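Local structure of gamma-glutamyl cyclotransferase (Homo sapiens, 3CRY) at residues L18-G23 with A44-F49; L51-S56 with K161-N166; T63-I68 with G170-E175; V82-N87 with K148-P153; V110-Q115 with I120-Y125. The protein catalyses the release of 5-oxoproline from gamma-glutamyl dipeptides as a homodimeric cyclotransferase, and can also trigger cytochrome c release from mitochondria. The protein carries 1 engineered substitution. All blocks are in the same frame, centred on the assembly; numbering follows the deposited sequence.

From the N terminus, contact 1 closes first, joining strand 16-21 to strand 39-46 across the interior of the beta barrel. Contact 2 opens next, running from strand 49-56 of the smaller sheet to the loop after helix 154-161. Contact 3 starts before contact 2 has closed and ends beyond it, at the C-terminal helix 174-181, so these two cross. Contact 4 lies within both spans and packs the end of helix 137-149 on barrel strand 77-87. Contact 5, the innermost, is the hairpin of strands 106-114 and 119-126. Contacts 1, 4 and 5 meet in the barrel, their centres about 6 to 12 Å apart, while contacts 2 and 3 join the small sheet and its loop to the C-terminal part of the chain.

Contact 1: residues L18-G23 with A44-F49; sequences LYFAYG and ARLQDF
In the five-stranded antiparallel beta barrel at the heart of the cyclotransferase fold, Phe20 of strand 16-21 reaches through the interior to Ala44 and Leu46 of strand 39-46. The two strands are not neighbours in the sheet: strand 77-87 runs between them, and the CA atoms of Phe20 and Ala44 stay 8.2 Å apart. The contact is therefore made by side-chain reach. With CG anti to the backbone N (chi1 176°), the Phe20 ring extends toward the second strand, and its edge meets the Ala44 carbonyl in the plane of the ring, CE1 lying 3.6 Å from Ala44 O. The far end of the ring rests against Leu46, with Phe20 CZ 4.0 Å from Leu46 CB. Strands 106-114 and 119-126 supply further walls, Val112 and Cys122 also packing on the ring. Replacing Phe20 with an alanine would probably open a gap in the barrel interior, leaving Leu46, Val112 and Cys122 without the ring that they share. Phe20 belongs to the run Tyr19 to Ser24 inferred to bind substrate, although its side chain is about 11 Å from that of Gln98, the engineered residue at the proton-acceptor position. Its own carbonyl oxygen receives a hydrogen bond from Ser124 OG, tying this run to strand 119-126. Beyond Leu46 the chain turns a corner, and Phe49 packs on Val106 of the second subunit. Leu46 links the barrel interior to that corner: its CD2 lies 4.2 Å from Phe20 CE2 and sits over one face of the Phe49 ring, toward its rim, 3.4 Å above the plane.

Contact 2: residues L51-S56 with K161-N166; sequences LDFGNS and KAIEPN
Phe53 and Leu51, on strand 49-56 of the small three-stranded antiparallel sheet, receive Ile163 from the loop that follows helix 154-161. The contact is apolar and narrow, a single methyl carrying most of it. Ile163 holds CG1 anti to its carbonyl carbon (chi1 -65°), and the next torsion is extended (chi2 171°), which pushes CD1 out toward the strand. Phe53 takes the matching first torsion (chi1 -62°), and its side chain comes from the opposite direction. The methyl approaches the ring obliquely and straddles one bond of it, with Ile163 CD1 3.6 Å from Phe53 CE1 and 3.7 Å from Phe53 CZ. Leu51 is a looser neighbour, its CD2 4.4 Å from Ile163 CD1. Helix 137-149 adds Tyr139, inferred to bind substrate, and Ile143 to the surroundings of the Phe53 ring, which places the loop beside the probable substrate site. Lys140 NZ of the same helix is hydrogen-bonded to the carbonyl oxygens of both Lys161 and Ile163, fastening the loop on either side of Ala162. Next to the ring, Asp52 OD2 is hydrogen-bonded to Tyr130 OH, while Asp52 OD1 turns back on the strand and accepts a weak bond of 2.9 Å from Phe53 N.

Contact 3: residues T63-I68 with G170-E175; sequences TWHGGI and GKVSEE
Lys171 begins the approach to His65 with its backbone alone: Lys171 O lies 3.9 Å from His65 CD2, oblique to the imidazole. That oxygen is hydrogen-bonded to Tyr168 OH, and the Tyr168 ring stacks on His65, so the same tyrosine serves both sides of the contact. Val172 follows and brings CG1 to the edge of the imidazole near its plane, 4.4 Å from His65 CD2. His65 has a left-handed backbone conformation (phi 60°), and with CG anti to the carbonyl carbon (chi1 -58°) its ring extends toward these two residues. At Ser173 the connection becomes polar and indirect. One water accepts from Ser173 N at 2.8 Å and donates to Thr63 O at 2.7 Å, bridging the two backbones. The Ser173 side chain serves its own segment, OG capping Ile176 N while making a weak 3.5 Å bond to Glu175 OE2. This serine is probably a phosphorylation site, as in related proteins, but it is unmodified here. Glu174 and Glu175 then start the last helix, whose Ile176 packs on Thr63 and Trp64. The contact thus sets the serine N-cap of helix 174-181 where that C-terminal helix docks on the loop leading into strand 68-74.

Contact 4: residues V82-N87 with K148-P153; sequences VVWKMN and KENGLP
Asn150 meets Val82 and Trp84 from within the Schellman motif that ends helix 137-149, where the helix packs on the outside of barrel strand 77-87. In the motif Gly151 takes a positive phi of 74°, and Gly151 N bonds to Lys148 O at 3.3 Å, while Leu152 N bonds to Ala147 O. From this turn the Asn150 side chain crosses those of Val82 and Trp84 at about right angles. Its CB sits against the valine, 3.6 Å from Val82 CG2. At CG the chain turns anti to the carbonyl carbon (chi1 -76°), carrying the amide toward the indole. ND2, at the tip, lies 3.9 Å from Trp84 CZ2, and amide and ring planes stand 85° apart. The polar needs of ND2 are met elsewhere, by hydrogen bonds to Leu26 O and Thr28 OG1, so the amide pins the helix end to the segment that runs into helix 28-34. Trp84 NE1 is likewise engaged, with Asn25 O, and the indole also packs on Ala21 of the inferred substrate-binding run. Val82 uses both its methyls: CG1 lies above one face of the Trp84 ring, toward the rim, 3.4 Å from the plane, while CG2 also touches Leu152 CD1 at 3.8 Å.

Contact 5: residues V110-Q115 with I120-Y125; sequences VKVATQ and ITCRSY
Val110 and Val112 pair with Cys122 and Ile120 in the antiparallel beta hairpin of strands 106-114 and 119-126, one side of the barrel. Four backbone bonds knit these two hydrogen-bonded pairs, among them Cys122 N to Val110 O at 2.8 Å and Val112 N to Ile120 O at 2.9 Å. The short strand axes run at 128° to each other, well away from straight antiparallel. Toward the barrel interior each valine forms a bump, with CG1 anti to the carbonyl carbon and CG2 in the crowded position between N and carbonyl carbon (chi1 -61° at Val112). CG2 of Val112 fills the dip between two partners on the facing strand, 3.9 Å from Ile120 CB and 3.8 Å from Cys122 SG. At the next hydrogen-bonded pair, CG2 of Val110 settles more loosely between Cys122 CB, at 4.2 Å, and Ser124 CB. Leu18, Ala44 and Leu46 pack on these interior side chains from the other strands. Backbone bonds of Arg123 with Leu18 and Phe20 join the hairpin edge to strand 16-21 and complete the barrel there. The other face carries Lys111, Thr121 and Arg123. Arg123 NH2 forms salt bridges with Asp95 and with Glu109 of the second subunit, and Lys111 NZ has a weak bond to Asn92 of that subunit. Lys111, extended beyond CG, lies alongside Thr121 and points the same way, its CG 3.8 Å from Thr121 OG1.

Contact 1: residues L18-G23 with A44-F49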
# COMPACT_ATOMS: atom_id res chain seq x y z
N LEU A 18 5.16 13.34 -8.45
CA LEU A 18 5.96 13.56 -7.23
C LEU A 18 6.14 12.23 -6.51
O LEU A 18 5.20 11.44 -6.41
CB LEU A 18 5.26 14.56 -6.32
CG LEU A 18 5.00 15.95 -6.92
CD1 LEU A 18 4.25 16.79 -5.94
CD2 LEU A 18 6.32 16.63 -7.31
N TYR A 19 7.35 12.00 -6.01
CA TYR A 19 7.75 10.73 -5.39
C TYR A 19 8.28 11.03 -3.97
O TYR A 19 9.18 11.84 -3.81
CB TYR A 19 8.83 10.03 -6.25
CG TYR A 19 9.62 8.97 -5.49
CD1 TYR A 19 8.97 7.93 -4.81
CD2 TYR A 19 11.01 8.99 -5.47
CE1 TYR A 19 9.69 6.96 -4.09
CE2 TYR A 19 11.74 8.02 -4.77
CZ TYR A 19 11.08 7.02 -4.08
OH TYR A 19 11.79 6.08 -3.37
N PHE A 20 7.70 10.37 -2.96
CA PHE A 20 8.10 10.59 -1.56
C PHE A 20 9.06 9.48 -1.13
O PHE A 20 8.68 8.29 -1.06
CB PHE A 20 6.85 10.62 -0.64
CG PHE A 20 7.16 10.73 0.84
CD1 PHE A 20 7.56 11.96 1.39
CD2 PHE A 20 7.02 9.62 1.69
CE1 PHE A 20 7.85 12.09 2.77
CE2 PHE A 20 7.27 9.74 3.07
CZ PHE A 20 7.69 10.98 3.61
N ALA A 21 10.32 9.87 -0.92
CA ALA A 21 11.37 8.94 -0.46
C ALA A 21 11.65 9.05 1.02
O ALA A 21 11.77 10.15 1.53
CB ALA A 21 12.67 9.19 -1.23
N TYR A 22 11.77 7.90 1.70
CA TYR A 22 12.08 7.89 3.13
C TYR A 22 13.29 7.00 3.53
O TYR A 22 13.64 6.92 4.72
CB TYR A 22 10.82 7.48 3.92
CG TYR A 22 10.25 6.14 3.49
CD1 TYR A 22 10.80 4.93 3.99
CD2 TYR A 22 9.19 6.07 2.59
CE1 TYR A 22 10.31 3.70 3.58
CE2 TYR A 22 8.66 4.82 2.19
CZ TYR A 22 9.23 3.65 2.69
OH TYR A 22 8.74 2.43 2.30
N GLY A 23 13.87 6.31 2.55
CA GLY A 23 14.99 5.37 2.77
C GLY A 23 16.24 5.85 2.05
O GLY A 23 16.57 7.04 2.14
N ALA A 44 9.17 16.93 3.33
CA ALA A 44 7.78 16.79 3.77
C ALA A 44 7.59 15.73 4.85
O ALA A 44 8.42 14.82 5.00
CB ALA A 44 6.86 16.51 2.57
N ARG A 45 6.48 15.86 5.59
CA ARG A 45 6.15 14.97 6.70
C ARG A 45 4.94 14.10 6.37
O ARG A 45 3.89 14.62 5.95
CB ARG A 45 5.89 15.79 7.98
CG ARG A 45 5.32 14.97 9.14
CD ARG A 45 5.40 15.63 10.52
NE ARG A 45 4.89 17.00 10.58
CZ ARG A 45 5.03 17.80 11.64
NH1 ARG A 45 5.66 17.37 12.74
NH2 ARG A 45 4.54 19.04 11.62
N LEU A 46 5.09 12.79 6.56
CA LEU A 46 3.96 11.88 6.47
C LEU A 46 3.42 11.61 7.87
O LEU A 46 4.09 11.01 8.72
CB LEU A 46 4.35 10.59 5.71
CG LEU A 46 3.26 9.51 5.57
CD1 LEU A 46 2.06 9.99 4.78
CD2 LEU A 46 3.87 8.24 4.95
N GLN A 47 2.20 12.09 8.12
CA GLN A 47 1.57 11.95 9.43
C GLN A 47 1.00 10.53 9.62
O GLN A 47 0.48 9.92 8.67
CB GLN A 47 0.46 13.03 9.55
CG GLN A 47 0.15 13.50 10.97
CD GLN A 47 1.37 14.00 11.73
OE1 GLN A 47 1.83 13.35 12.65
NE2 GLN A 47 1.92 15.14 11.31
N ASP A 48 1.11 9.99 10.83
CA ASP A 48 0.48 8.75 11.23
C ASP A 48 1.03 7.51 10.50
O ASP A 48 0.30 6.54 10.24
CB ASP A 48 -1.07 8.83 11.13
CG ASP A 48 -1.65 10.00 11.95
OD1 ASP A 48 -1.28 10.14 13.14
OD2 ASP A 48 -2.45 10.78 11.39
N PHE A 49 2.33 7.54 10.22
CA PHE A 49 3.08 6.36 9.77
C PHE A 49 4.35 6.25 10.61
O PHE A 49 4.81 7.27 11.16
CB PHE A 49 3.50 6.49 8.30
CG PHE A 49 2.42 6.17 7.29
CD1 PHE A 49 1.37 7.07 7.06
CD2 PHE A 49 2.48 5.00 6.53
CE1 PHE A 49 0.39 6.79 6.11
CE2 PHE A 49 1.50 4.72 5.58
CZ PHE A 49 0.47 5.62 5.36

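Contact 2: residues L51-S56 with K161-N166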
# COMPACT_ATOMS: atom_id res chain seq x y z
N LEU A 51 8.41 4.43 10.69
CA LEU A 51 9.50 3.83 9.91
C LEU A 51 9.93 2.48 10.52
O LEU A 51 10.03 2.35 11.75
CB LEU A 51 10.70 4.81 9.90
CG LEU A 51 11.94 4.43 9.09
CD1 LEU A 51 11.68 4.53 7.60
CD2 LEU A 51 13.10 5.33 9.48
N ASP A 52 10.19 1.49 9.68
CA ASP A 52 10.66 0.19 10.15
C ASP A 52 11.68 -0.31 9.11
O ASP A 52 11.86 0.32 8.05
CB ASP A 52 9.49 -0.80 10.30
CG ASP A 52 9.84 -2.04 11.12
OD1 ASP A 52 10.90 -2.10 11.80
OD2 ASP A 52 9.03 -2.99 11.06
N PHE A 53 12.38 -1.39 9.45
CA PHE A 53 13.32 -2.05 8.52
C PHE A 53 13.07 -3.53 8.52
O PHE A 53 12.80 -4.12 9.57
CB PHE A 53 14.80 -1.75 8.89
CG PHE A 53 15.14 -0.28 8.82
CD1 PHE A 53 14.80 0.58 9.87
CD2 PHE A 53 15.73 0.26 7.67
CE1 PHE A 53 15.07 1.95 9.79
CE2 PHE A 53 16.03 1.63 7.59
CZ PHE A 53 15.70 2.49 8.65
N GLY A 54 13.15 -4.15 7.35
CA GLY A 54 12.94 -5.58 7.29
C GLY A 54 13.36 -6.27 6.03
O GLY A 54 13.87 -5.65 5.08
N ASN A 55 13.12 -7.58 6.04
CA ASN A 55 13.43 -8.48 4.95
C ASN A 55 12.13 -8.82 4.25
O ASN A 55 11.31 -9.60 4.78
CB ASN A 55 14.10 -9.73 5.51
CG ASN A 55 15.46 -9.44 6.14
OD1 ASN A 55 16.15 -8.51 5.72
ND2 ASN A 55 15.83 -10.21 7.17
N SER A 56 11.91 -8.21 3.09
CA SER A 56 10.63 -8.40 2.40
C SER A 56 10.56 -9.82 1.88
O SER A 56 11.54 -10.34 1.33
CB SER A 56 10.49 -7.38 1.25
OG SER A 56 9.12 -7.27 0.87
N LYS A 161 19.79 8.67 13.38
CA LYS A 161 21.10 8.35 13.93
C LYS A 161 21.01 7.37 15.12
O LYS A 161 21.98 6.67 15.41
CB LYS A 161 21.85 9.63 14.33
CG LYS A 161 22.23 10.49 13.13
CD LYS A 161 22.60 11.90 13.55
CE LYS A 161 23.99 11.95 14.17
NZ LYS A 161 24.36 13.36 14.54
N ALA A 162 19.85 7.34 15.78
CA ALA A 162 19.62 6.46 16.92
C ALA A 162 19.31 5.02 16.50
O ALA A 162 19.25 4.13 17.34
CB ALA A 162 18.50 7.02 17.79
N ILE A 163 19.15 4.78 15.20
CA ILE A 163 18.80 3.41 14.75
C ILE A 163 19.94 2.44 15.04
O ILE A 163 21.09 2.74 14.71
CB ILE A 163 18.48 3.41 13.24
CG1 ILE A 163 17.23 4.25 12.97
CG2 ILE A 163 18.30 1.97 12.72
CD1 ILE A 163 16.96 4.49 11.48
N GLU A 164 19.63 1.28 15.62
CA GLU A 164 20.68 0.29 15.88
C GLU A 164 20.87 -0.62 14.65
O GLU A 164 19.94 -1.33 14.26
CB GLU A 164 20.36 -0.53 17.14
CG GLU A 164 20.43 0.30 18.45
CD GLU A 164 21.86 0.40 19.04
OE1 GLU A 164 22.77 -0.27 18.52
OE2 GLU A 164 22.08 1.14 20.05
N PRO A 165 22.06 -0.58 14.02
CA PRO A 165 22.27 -1.39 12.80
C PRO A 165 22.59 -2.84 13.15
O PRO A 165 22.81 -3.17 14.34
CB PRO A 165 23.46 -0.70 12.11
CG PRO A 165 24.27 -0.15 13.28
CD PRO A 165 23.27 0.19 14.38
N ASN A 166 22.63 -3.70 12.15
CA ASN A 166 23.19 -5.02 12.36
C ASN A 166 24.72 -4.95 12.40
O ASN A 166 25.30 -3.87 12.39
CB ASN A 166 22.67 -6.03 11.33
CG ASN A 166 23.19 -5.81 9.91
OD1 ASN A 166 24.25 -5.20 9.68
ND2 ASN A 166 22.46 -6.32 8.95

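Contact 3: residues T63-I68 with G170-E175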
# COMPACT_ATOMS: atom_id res chain seq x y z
N THR A 63 21.97 -6.36 -1.99
CA THR A 63 22.60 -5.06 -2.22
C THR A 63 23.08 -4.48 -0.89
O THR A 63 24.19 -3.97 -0.79
CB THR A 63 21.61 -4.08 -2.89
OG1 THR A 63 21.31 -4.56 -4.20
CG2 THR A 63 22.19 -2.66 -2.99
N TRP A 64 22.22 -4.57 0.13
CA TRP A 64 22.45 -3.87 1.39
C TRP A 64 22.88 -4.77 2.56
O TRP A 64 23.43 -4.29 3.54
CB TRP A 64 21.20 -3.07 1.76
CG TRP A 64 20.91 -1.96 0.76
CD1 TRP A 64 19.87 -1.89 -0.14
CD2 TRP A 64 21.67 -0.76 0.57
NE1 TRP A 64 19.93 -0.72 -0.86
CE2 TRP A 64 21.03 -0.01 -0.44
CE3 TRP A 64 22.84 -0.24 1.17
CZ2 TRP A 64 21.52 1.23 -0.87
CZ3 TRP A 64 23.32 1.00 0.75
CH2 TRP A 64 22.67 1.72 -0.26
N HIS A 65 22.60 -6.07 2.47
CA HIS A 65 23.00 -7.00 3.54
C HIS A 65 22.39 -6.68 4.93
O HIS A 65 23.04 -6.85 5.98
CB HIS A 65 24.54 -7.11 3.59
CG HIS A 65 25.15 -7.57 2.29
ND1 HIS A 65 25.02 -8.86 1.83
CD2 HIS A 65 25.88 -6.90 1.36
CE1 HIS A 65 25.65 -8.97 0.66
NE2 HIS A 65 26.18 -7.80 0.36
N GLY A 66 21.14 -6.23 4.93
CA GLY A 66 20.40 -5.96 6.17
C GLY A 66 18.97 -5.60 5.81
O GLY A 66 18.61 -5.60 4.62
N GLY A 67 18.17 -5.29 6.82
CA GLY A 67 16.76 -4.89 6.60
C GLY A 67 16.72 -3.60 5.80
O GLY A 67 17.56 -2.70 5.99
N ILE A 68 15.76 -3.50 4.89
CA ILE A 68 15.61 -2.24 4.13
C ILE A 68 14.33 -1.51 4.58
O ILE A 68 13.49 -2.08 5.33
CB ILE A 68 15.71 -2.43 2.60
CG1 ILE A 68 14.64 -3.40 2.09
CG2 ILE A 68 17.15 -2.92 2.21
CD1 ILE A 68 14.67 -3.57 0.54
N GLY A 170 31.11 -6.71 6.11
CA GLY A 170 31.63 -7.30 4.89
C GLY A 170 31.72 -6.28 3.76
O GLY A 170 31.49 -5.09 3.96
N LYS A 171 32.08 -6.79 2.59
CA LYS A 171 32.08 -6.05 1.32
C LYS A 171 30.70 -5.49 0.94
O LYS A 171 29.70 -6.18 1.09
CB LYS A 171 32.50 -7.04 0.22
CG LYS A 171 33.98 -7.10 -0.08
CD LYS A 171 34.23 -6.63 -1.50
CE LYS A 171 35.21 -5.47 -1.52
NZ LYS A 171 35.12 -4.72 -2.80
N VAL A 172 30.65 -4.26 0.43
CA VAL A 172 29.48 -3.81 -0.35
C VAL A 172 29.90 -3.40 -1.76
O VAL A 172 31.09 -3.35 -2.05
CB VAL A 172 28.62 -2.72 0.34
CG1 VAL A 172 28.13 -3.19 1.73
CG2 VAL A 172 29.35 -1.38 0.43
N SER A 173 28.93 -3.13 -2.64
CA SER A 173 29.24 -2.70 -4.02
C SER A 173 30.18 -1.49 -4.04
O SER A 173 30.06 -0.61 -3.19
CB SER A 173 27.96 -2.36 -4.78
OG SER A 173 27.55 -1.03 -4.49
N GLU A 174 31.09 -1.47 -5.02
CA GLU A 174 32.03 -0.35 -5.19
C GLU A 174 31.31 1.00 -5.21
O GLU A 174 31.78 1.97 -4.61
CB GLU A 174 32.84 -0.50 -6.47
CG GLU A 174 34.08 -1.34 -6.32
CD GLU A 174 35.03 -1.16 -7.49
OE1 GLU A 174 34.70 -1.61 -8.61
OE2 GLU A 174 36.11 -0.56 -7.29
N GLU A 175 30.16 1.05 -5.88
CA GLU A 175 29.39 2.30 -5.99
C GLU A 175 28.93 2.83 -4.62
O GLU A 175 29.08 4.03 -4.34
CB GLU A 175 28.20 2.14 -6.96
CG GLU A 175 27.16 1.10 -6.54
CD GLU A 175 26.44 0.47 -7.72
OE1 GLU A 175 26.13 1.19 -8.69
OE2 GLU A 175 26.17 -0.76 -7.66
O HOH W 1 26.30 -4.21 -2.45

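Contact 4: residues V82-N87 with K148-P153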
# COMPACT_ATOMS: atom_id res chain seq x y z
N VAL A 82 11.90 13.11 1.61
CA VAL A 82 12.18 14.04 0.52
C VAL A 82 11.21 13.75 -0.61
O VAL A 82 11.05 12.58 -1.01
CB VAL A 82 13.64 13.88 -0.04
CG1 VAL A 82 13.80 14.65 -1.39
CG2 VAL A 82 14.65 14.38 1.01
N VAL A 83 10.57 14.80 -1.11
CA VAL A 83 9.73 14.72 -2.30
C VAL A 83 10.59 15.05 -3.52
O VAL A 83 11.22 16.13 -3.59
CB VAL A 83 8.49 15.66 -2.22
CG1 VAL A 83 7.68 15.55 -3.49
CG2 VAL A 83 7.61 15.28 -0.98
N TRP A 84 10.62 14.10 -4.46
CA TRP A 84 11.31 14.25 -5.74
C TRP A 84 10.33 14.47 -6.89
O TRP A 84 9.30 13.80 -6.97
CB TRP A 84 12.14 12.99 -6.06
CG TRP A 84 13.23 12.69 -5.07
CD1 TRP A 84 13.16 11.82 -4.02
CD2 TRP A 84 14.54 13.29 -5.01
NE1 TRP A 84 14.35 11.82 -3.32
CE2 TRP A 84 15.21 12.72 -3.90
CE3 TRP A 84 15.21 14.24 -5.81
CZ2 TRP A 84 16.54 13.07 -3.55
CZ3 TRP A 84 16.53 14.60 -5.46
CH2 TRP A 84 17.18 14.01 -4.33
N LYS A 85 10.66 15.40 -7.79
CA LYS A 85 9.86 15.57 -9.01
C LYS A 85 10.50 14.75 -10.13
O LYS A 85 11.70 14.89 -10.42
CB LYS A 85 9.82 17.04 -9.41
CG LYS A 85 8.88 17.35 -10.58
CD LYS A 85 8.94 18.85 -10.85
CE LYS A 85 7.73 19.33 -11.63
NZ LYS A 85 7.99 20.73 -12.09
N MET A 86 9.69 13.90 -10.75
CA MET A 86 10.17 13.00 -11.80
C MET A 86 9.27 13.04 -13.03
O MET A 86 8.08 13.39 -12.91
CB MET A 86 10.26 11.58 -11.23
CG MET A 86 11.39 11.42 -10.21
SD MET A 86 11.41 9.80 -9.41
CE MET A 86 11.97 8.80 -10.76
N ASN A 87 9.80 12.70 -14.19
CA ASN A 87 8.97 12.61 -15.39
C ASN A 87 8.11 11.35 -15.39
O ASN A 87 8.55 10.29 -14.94
CB ASN A 87 9.80 12.68 -16.68
CG ASN A 87 8.93 12.91 -17.91
OD1 ASN A 87 8.32 11.98 -18.44
ND2 ASN A 87 8.85 14.16 -18.35
N LYS A 148 20.65 14.53 6.09
CA LYS A 148 21.41 15.74 6.38
C LYS A 148 21.51 16.64 5.13
O LYS A 148 21.23 17.84 5.19
CB LYS A 148 22.80 15.36 6.87
CG LYS A 148 23.67 16.54 7.21
CD LYS A 148 24.94 16.04 7.87
CE LYS A 148 25.65 17.17 8.56
NZ LYS A 148 26.65 17.73 7.64
N GLU A 149 21.88 16.03 4.01
CA GLU A 149 22.08 16.75 2.74
C GLU A 149 20.83 17.51 2.30
O GLU A 149 20.92 18.64 1.80
CB GLU A 149 22.46 15.74 1.65
CG GLU A 149 22.47 16.26 0.23
CD GLU A 149 22.71 15.14 -0.77
OE1 GLU A 149 21.75 14.37 -1.02
OE2 GLU A 149 23.85 15.01 -1.28
N ASN A 150 19.68 16.87 2.46
CA ASN A 150 18.43 17.43 1.95
C ASN A 150 17.58 18.17 2.99
O ASN A 150 16.43 18.50 2.73
CB ASN A 150 17.66 16.37 1.14
CG ASN A 150 18.27 16.15 -0.25
OD1 ASN A 150 18.61 17.11 -0.96
ND2 ASN A 150 18.45 14.89 -0.63
N GLY A 151 18.15 18.42 4.16
CA GLY A 151 17.54 19.32 5.15
C GLY A 151 16.33 18.79 5.92
O GLY A 151 15.42 19.57 6.22
N LEU A 152 16.30 17.50 6.25
CA LEU A 152 15.22 17.01 7.13
C LEU A 152 15.40 17.64 8.53
O LEU A 152 16.52 18.02 8.90
CB LEU A 152 15.22 15.48 7.21
CG LEU A 152 14.42 14.72 6.15
CD1 LEU A 152 14.73 15.10 4.73
CD2 LEU A 152 14.57 13.23 6.35
N PRO A 153 14.30 17.79 9.30
CA PRO A 153 14.43 18.42 10.63
C PRO A 153 15.50 17.76 11.50
O PRO A 153 15.65 16.54 11.50
CB PRO A 153 13.01 18.28 11.23
CG PRO A 153 12.12 18.31 9.99
CD PRO A 153 12.90 17.43 9.01

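Contact 5: residues V110-Q115 with I120-Y125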
# COMPACT_ATOMS: atom_id res chain seq x y z
N VAL A 110 0.28 8.70 -1.08
CA VAL A 110 0.21 9.33 0.24
C VAL A 110 0.06 10.83 0.12
O VAL A 110 0.43 11.42 -0.88
CB VAL A 110 1.45 9.01 1.12
CG1 VAL A 110 1.45 7.54 1.55
CG2 VAL A 110 2.74 9.39 0.42
N LYS A 111 -0.49 11.44 1.17
CA LYS A 111 -0.57 12.89 1.23
C LYS A 111 0.36 13.34 2.35
O LYS A 111 0.28 12.86 3.48
CB LYS A 111 -2.03 13.31 1.47
CG LYS A 111 -2.86 13.15 0.20
CD LYS A 111 -4.35 13.22 0.46
CE LYS A 111 -5.12 13.16 -0.85
NZ LYS A 111 -6.59 13.37 -0.67
N VAL A 112 1.29 14.22 1.99
CA VAL A 112 2.32 14.68 2.93
C VAL A 112 2.23 16.20 3.10
O VAL A 112 1.62 16.89 2.28
CB VAL A 112 3.75 14.24 2.49
CG1 VAL A 112 3.85 12.69 2.44
CG2 VAL A 112 4.11 14.85 1.13
N ALA A 113 2.79 16.71 4.19
CA ALA A 113 2.71 18.13 4.53
C ALA A 113 4.10 18.75 4.49
O ALA A 113 5.05 18.22 5.07
CB ALA A 113 2.09 18.29 5.93
N THR A 114 4.23 19.87 3.78
CA THR A 114 5.49 20.60 3.73
C THR A 114 5.68 21.35 5.06
O THR A 114 4.76 21.40 5.90
CB THR A 114 5.49 21.61 2.57
OG1 THR A 114 4.54 22.65 2.84
CG2 THR A 114 5.10 20.95 1.26
N GLN A 115 6.85 21.93 5.26
CA GLN A 115 7.12 22.71 6.46
C GLN A 115 6.35 24.05 6.48
O GLN A 115 6.42 24.80 7.45
CB GLN A 115 8.64 22.90 6.68
CG GLN A 115 9.35 21.59 7.04
CD GLN A 115 10.87 21.70 7.17
OE1 GLN A 115 11.42 21.49 8.25
NE2 GLN A 115 11.54 22.00 6.07
N ILE A 120 0.63 17.80 -0.16
CA ILE A 120 1.14 17.34 -1.46
C ILE A 120 0.75 15.88 -1.66
O ILE A 120 0.92 15.08 -0.75
CB ILE A 120 2.69 17.33 -1.50
CG1 ILE A 120 3.30 18.58 -0.88
CG2 ILE A 120 3.19 17.12 -2.94
CD1 ILE A 120 4.75 18.74 -1.25
N THR A 121 0.25 15.54 -2.85
CA THR A 121 -0.04 14.12 -3.16
C THR A 121 1.15 13.44 -3.85
O THR A 121 1.61 13.90 -4.91
CB THR A 121 -1.32 13.98 -4.01
OG1 THR A 121 -2.40 14.61 -3.32
CG2 THR A 121 -1.67 12.51 -4.28
N CYS A 122 1.63 12.33 -3.28
CA CYS A 122 2.84 11.67 -3.78
C CYS A 122 2.69 10.17 -4.03
O CYS A 122 1.94 9.49 -3.34
CB CYS A 122 3.98 11.81 -2.76
SG CYS A 122 4.51 13.50 -2.45
N ARG A 123 3.45 9.66 -5.00
CA ARG A 123 3.68 8.22 -5.12
C ARG A 123 4.75 7.80 -4.10
O ARG A 123 5.71 8.54 -3.85
CB ARG A 123 4.16 7.90 -6.54
CG ARG A 123 4.26 6.40 -6.93
CD ARG A 123 4.81 6.28 -8.36
NE ARG A 123 4.64 4.94 -8.95
CZ ARG A 123 3.51 4.51 -9.53
NH1 ARG A 123 2.43 5.28 -9.57
NH2 ARG A 123 3.44 3.29 -10.05
N SER A 124 4.56 6.64 -3.47
CA SER A 124 5.59 6.04 -2.63
C SER A 124 5.44 4.52 -2.69
O SER A 124 4.75 4.00 -3.58
CB SER A 124 5.50 6.57 -1.17
OG SER A 124 6.75 6.37 -0.49
N TYR A 125 6.10 3.82 -1.75
CA TYR A 125 6.20 2.35 -1.71
C TYR A 125 6.27 1.91 -0.28
O TYR A 125 6.87 2.60 0.55
CB TYR A 125 7.48 1.87 -2.41
CG TYR A 125 7.52 2.27 -3.87
CD1 TYR A 125 6.98 1.43 -4.85
CD2 TYR A 125 8.06 3.50 -4.27
CE1 TYR A 125 6.99 1.79 -6.20
CE2 TYR A 125 8.07 3.88 -5.61
CZ TYR A 125 7.53 3.01 -6.56
OH TYR A 125 7.54 3.39 -7.88